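Local atomic coordinates of biofilm-associated surface protein (Staphylococcus aureus, PDB entry 7C7U), a protein that probably mediates biofilm formation as a calcium-binding, cell-wall-anchored surface protein of staphylococci, acting as a switch that modulates functional amyloid assembly. Residues L261-Y273 with G324-I338. Sequence-based numbering, arbitrary orientation.
Sequences LLPYIEGVELHQY and GVRVVLKLNKSVNNI
A classic beta bulge, in which E266 and G267 share K330 as partner, interrupts the antiparallel pairing of strands 265-272 and 323-331, inner neighbours in a five-stranded sheet. Its evidence is a one-residue register shift: E266 N donates to K330 O (2.7 Å), while K330 N donates to G267 O. From there the pairing is regular through E269 and V328, which exchange two backbone bonds, to H271 N donating to R326 O; the return bond from R326 N is long and weak.

The sheet face bearing V268, L270, V325, V327 and L329 is apolar; V268 CG1 meets V327 CG1 at 3.8 Å, and Y253 and I257 of strand 252-257 cover this side. The opposite face carries E269, H271, R326 and K330, with V328 among them. There H271, its CG beside the backbone N (chi1 -74°), lays its ring under V328 CG2, 3.6 Å from the ring centroid. H271 NE2 donates in the ring plane to the anti side of E269 OE1 (3.0 Å), which, with that methyl, probably holds the ring's rotation. E269 OE2 makes a salt bridge with K290 and a weak one with K330 NZ (3.4 Å). The R326 guanidinium stacks on Y273 (planes at 26°), an off-centre cation-pi contact with CZ 4.6 Å from the ring centroid; D232 pairs with its NE.

Before the bulge, the end of a 3-10 segment, through Y264, packs against the segment after strand 323-331. I338 CG1 sits over the centre of the Y264 ring, 3.6 Å from the centroid. N332 N bonds to Y264 O, and N332 ND2 reaches P263 O at 3.1 Å, nearly straight (170°) but from above the carbonyl plane.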
# COMPACT_ATOMS: atom_id res chain seq x y z
N LEU A 261 -8.92 -12.64 12.19
CA LEU A 261 -7.97 -13.22 11.25
C LEU A 261 -8.02 -14.74 11.25
O LEU A 261 -7.52 -15.36 10.31
CB LEU A 261 -6.55 -12.75 11.57
CG LEU A 261 -6.22 -11.35 11.08
CD1 LEU A 261 -4.79 -10.97 11.44
CD2 LEU A 261 -6.43 -11.29 9.56
N LEU A 262 -8.62 -15.35 12.27
CA LEU A 262 -8.56 -16.80 12.41
C LEU A 262 -9.03 -17.57 11.18
O LEU A 262 -8.39 -18.59 10.85
CB LEU A 262 -9.36 -17.22 13.64
CG LEU A 262 -8.87 -16.71 15.00
CD1 LEU A 262 -9.48 -17.56 16.10
CD2 LEU A 262 -7.35 -16.71 15.10
N PRO A 263 -10.10 -17.18 10.46
CA PRO A 263 -10.47 -17.91 9.22
C PRO A 263 -9.40 -17.91 8.14
O PRO A 263 -9.50 -18.69 7.18
CB PRO A 263 -11.73 -17.17 8.74
CG PRO A 263 -12.31 -16.54 9.96
CD PRO A 263 -11.11 -16.17 10.82
N TYR A 264 -8.41 -17.03 8.23
CA TYR A 264 -7.39 -16.92 7.20
C TYR A 264 -6.06 -17.52 7.61
O TYR A 264 -5.10 -17.44 6.84
CB TYR A 264 -7.20 -15.45 6.82
CG TYR A 264 -8.49 -14.81 6.45
CD1 TYR A 264 -8.99 -14.91 5.16
CD2 TYR A 264 -9.25 -14.12 7.39
CE1 TYR A 264 -10.18 -14.34 4.80
CE2 TYR A 264 -10.46 -13.54 7.04
CZ TYR A 264 -10.91 -13.66 5.74
OH TYR A 264 -12.10 -13.10 5.37
N ILE A 265 -5.94 -18.07 8.82
CA ILE A 265 -4.66 -18.56 9.30
C ILE A 265 -4.58 -20.07 9.12
O ILE A 265 -5.44 -20.81 9.61
CB ILE A 265 -4.42 -18.17 10.77
CG1 ILE A 265 -4.34 -16.65 10.87
CG2 ILE A 265 -3.15 -18.83 11.25
CD1 ILE A 265 -4.42 -16.10 12.30
N GLU A 266 -3.54 -20.52 8.42
CA GLU A 266 -3.21 -21.93 8.30
C GLU A 266 -2.35 -22.41 9.46
O GLU A 266 -2.53 -23.53 9.94
CB GLU A 266 -2.47 -22.19 6.98
CG GLU A 266 -2.03 -23.64 6.76
CD GLU A 266 -3.21 -24.60 6.67
OE1 GLU A 266 -3.79 -24.96 7.72
OE2 GLU A 266 -3.57 -24.98 5.52
N GLY A 267 -1.42 -21.59 9.92
CA GLY A 267 -0.58 -21.98 11.03
C GLY A 267 0.03 -20.77 11.71
O GLY A 267 0.15 -19.69 11.12
N VAL A 268 0.43 -20.98 12.97
CA VAL A 268 1.04 -19.95 13.81
C VAL A 268 2.37 -20.47 14.32
O VAL A 268 2.44 -21.59 14.84
CB VAL A 268 0.13 -19.56 14.99
CG1 VAL A 268 0.74 -18.40 15.79
CG2 VAL A 268 -1.25 -19.20 14.49
N GLU A 269 3.42 -19.67 14.18
CA GLU A 269 4.77 -20.10 14.51
C GLU A 269 5.49 -19.02 15.31
O GLU A 269 5.26 -17.83 15.11
CB GLU A 269 5.59 -20.38 13.25
CG GLU A 269 4.90 -21.29 12.24
CD GLU A 269 5.77 -21.55 11.01
OE1 GLU A 269 6.66 -20.73 10.72
OE2 GLU A 269 5.54 -22.58 10.33
N LEU A 270 6.43 -19.46 16.15
CA LEU A 270 7.32 -18.57 16.87
C LEU A 270 8.69 -18.57 16.20
O LEU A 270 9.27 -19.63 15.95
CB LEU A 270 7.45 -19.00 18.33
CG LEU A 270 8.26 -18.08 19.24
CD1 LEU A 270 7.47 -16.81 19.49
CD2 LEU A 270 8.57 -18.79 20.57
N HIS A 271 9.21 -17.38 15.94
CA HIS A 271 10.53 -17.24 15.35
C HIS A 271 11.45 -16.48 16.29
O HIS A 271 11.01 -15.63 17.08
CB HIS A 271 10.45 -16.52 14.00
CG HIS A 271 9.89 -17.36 12.90
ND1 HIS A 271 10.35 -17.30 11.60
CD2 HIS A 271 8.93 -18.31 12.91
CE1 HIS A 271 9.69 -18.17 10.86
NE2 HIS A 271 8.82 -18.79 11.63
N GLN A 272 12.74 -16.78 16.21
CA GLN A 272 13.70 -15.99 16.94
C GLN A 272 14.04 -14.75 16.13
O GLN A 272 14.06 -14.78 14.90
CB GLN A 272 14.96 -16.80 17.25
CG GLN A 272 14.86 -17.50 18.60
CD GLN A 272 16.21 -17.90 19.17
OE1 GLN A 272 17.24 -17.71 18.53
NE2 GLN A 272 16.20 -18.46 20.38
N TYR A 273 14.28 -13.66 16.83
CA TYR A 273 14.25 -12.34 16.21
C TYR A 273 15.32 -11.42 16.78
O TYR A 273 15.46 -11.31 18.01
CB TYR A 273 12.85 -11.73 16.42
CG TYR A 273 12.62 -10.45 15.66
CD1 TYR A 273 11.72 -9.50 16.14
CD2 TYR A 273 13.25 -10.22 14.44
CE1 TYR A 273 11.50 -8.33 15.47
CE2 TYR A 273 13.02 -9.05 13.74
CZ TYR A 273 12.14 -8.11 14.26
OH TYR A 273 11.91 -6.93 13.59
N GLY A 324 13.73 -9.08 20.95
CA GLY A 324 12.74 -9.21 19.89
C GLY A 324 12.06 -10.57 19.96
O GLY A 324 12.71 -11.57 20.28
N VAL A 325 10.76 -10.59 19.70
CA VAL A 325 9.98 -11.82 19.61
C VAL A 325 9.11 -11.73 18.36
O VAL A 325 8.45 -10.71 18.14
CB VAL A 325 9.11 -12.06 20.86
CG1 VAL A 325 8.44 -13.41 20.76
CG2 VAL A 325 9.97 -12.02 22.14
N ARG A 326 9.13 -12.76 17.52
CA ARG A 326 8.35 -12.76 16.28
C ARG A 326 7.31 -13.86 16.29
O ARG A 326 7.64 -15.04 16.49
CB ARG A 326 9.24 -12.91 15.06
CG ARG A 326 8.44 -13.14 13.76
CD ARG A 326 9.34 -13.00 12.53
NE ARG A 326 9.58 -11.59 12.22
CZ ARG A 326 10.37 -11.14 11.25
NH1 ARG A 326 11.05 -12.01 10.49
NH2 ARG A 326 10.50 -9.83 11.06
N VAL A 327 6.07 -13.50 16.04
CA VAL A 327 5.01 -14.47 15.79
C VAL A 327 4.67 -14.39 14.30
O VAL A 327 4.49 -13.30 13.76
CB VAL A 327 3.78 -14.21 16.66
CG1 VAL A 327 2.64 -15.19 16.31
CG2 VAL A 327 4.15 -14.35 18.14
N VAL A 328 4.57 -15.55 13.66
CA VAL A 328 4.29 -15.63 12.22
C VAL A 328 2.93 -16.28 12.01
O VAL A 328 2.68 -17.40 12.48
CB VAL A 328 5.38 -16.42 11.48
CG1 VAL A 328 5.04 -16.48 9.94
CG2 VAL A 328 6.74 -15.78 11.71
N LEU A 329 2.05 -15.60 11.28
CA LEU A 329 0.75 -16.15 10.90
C LEU A 329 0.83 -16.47 9.41
O LEU A 329 0.95 -15.57 8.59
CB LEU A 329 -0.38 -15.15 11.16
CG LEU A 329 -0.37 -14.30 12.42
CD1 LEU A 329 -1.56 -13.37 12.31
CD2 LEU A 329 -0.43 -15.18 13.68
N LYS A 330 0.78 -17.76 9.08
CA LYS A 330 0.81 -18.20 7.69
C LYS A 330 -0.61 -18.17 7.14
O LYS A 330 -1.51 -18.85 7.66
CB LYS A 330 1.40 -19.61 7.60
CG LYS A 330 2.91 -19.64 7.75
CD LYS A 330 3.51 -20.97 7.28
CE LYS A 330 5.03 -20.91 7.29
NZ LYS A 330 5.69 -22.20 6.93
N LEU A 331 -0.83 -17.38 6.09
CA LEU A 331 -2.16 -17.29 5.49
C LEU A 331 -2.49 -18.57 4.72
O LEU A 331 -1.60 -19.26 4.21
CB LEU A 331 -2.26 -16.09 4.55
CG LEU A 331 -2.10 -14.75 5.25
CD1 LEU A 331 -2.08 -13.62 4.25
CD2 LEU A 331 -3.19 -14.55 6.31
N ASN A 332 -3.78 -18.87 4.64
CA ASN A 332 -4.26 -20.03 3.89
C ASN A 332 -4.87 -19.63 2.54
O ASN A 332 -5.35 -20.51 1.82
CB ASN A 332 -5.27 -20.84 4.72
CG ASN A 332 -6.50 -20.05 5.12
OD1 ASN A 332 -6.84 -19.04 4.51
ND2 ASN A 332 -7.17 -20.50 6.18
N LYS A 333 -4.83 -18.35 2.19
CA LYS A 333 -5.33 -17.81 0.93
C LYS A 333 -4.82 -16.38 0.84
O LYS A 333 -4.25 -15.84 1.80
CB LYS A 333 -6.86 -17.85 0.86
CG LYS A 333 -7.57 -16.89 1.83
CD LYS A 333 -9.06 -17.18 1.91
CE LYS A 333 -9.34 -18.58 2.47
NZ LYS A 333 -9.85 -18.52 3.89
N SER A 334 -5.02 -15.76 -0.32
CA SER A 334 -4.49 -14.43 -0.57
C SER A 334 -4.95 -13.42 0.48
O SER A 334 -6.11 -13.42 0.90
CB SER A 334 -4.92 -13.93 -1.96
OG SER A 334 -4.51 -12.58 -2.14
N VAL A 335 -4.03 -12.54 0.87
CA VAL A 335 -4.35 -11.49 1.84
C VAL A 335 -5.45 -10.57 1.32
O VAL A 335 -6.14 -9.92 2.11
CB VAL A 335 -3.07 -10.69 2.20
CG1 VAL A 335 -2.67 -9.73 1.10
CG2 VAL A 335 -3.25 -9.95 3.57
N ASN A 336 -5.63 -10.52 0.00
CA ASN A 336 -6.68 -9.70 -0.59
C ASN A 336 -8.08 -10.25 -0.34
O ASN A 336 -9.06 -9.56 -0.65
CB ASN A 336 -6.43 -9.56 -2.11
CG ASN A 336 -5.24 -8.67 -2.42
OD1 ASN A 336 -5.02 -7.67 -1.74
ND2 ASN A 336 -4.46 -9.03 -3.44
N ASN A 337 -8.19 -11.46 0.21
CA ASN A 337 -9.49 -12.07 0.50
C ASN A 337 -10.07 -11.65 1.85
O ASN A 337 -11.19 -12.05 2.17
CB ASN A 337 -9.37 -13.60 0.50
CG ASN A 337 -9.08 -14.15 -0.88
OD1 ASN A 337 -8.15 -14.93 -1.07
ND2 ASN A 337 -9.88 -13.75 -1.85
N ILE A 338 -9.35 -10.86 2.65
CA ILE A 338 -9.84 -10.58 4.00
C ILE A 338 -10.86 -9.44 3.98
O ILE A 338 -11.97 -9.57 4.51
CB ILE A 338 -8.67 -10.26 4.95
CG1 ILE A 338 -7.68 -11.42 5.01
CG2 ILE A 338 -9.22 -9.92 6.33
CD1 ILE A 338 -6.33 -11.05 5.68
O HOH W 1 -6.65 -23.22 7.09
O HOH W 2 11.72 -15.03 10.39
O HOH W 3 16.05 -10.70 20.49
O HOH W 4 13.71 -13.99 20.06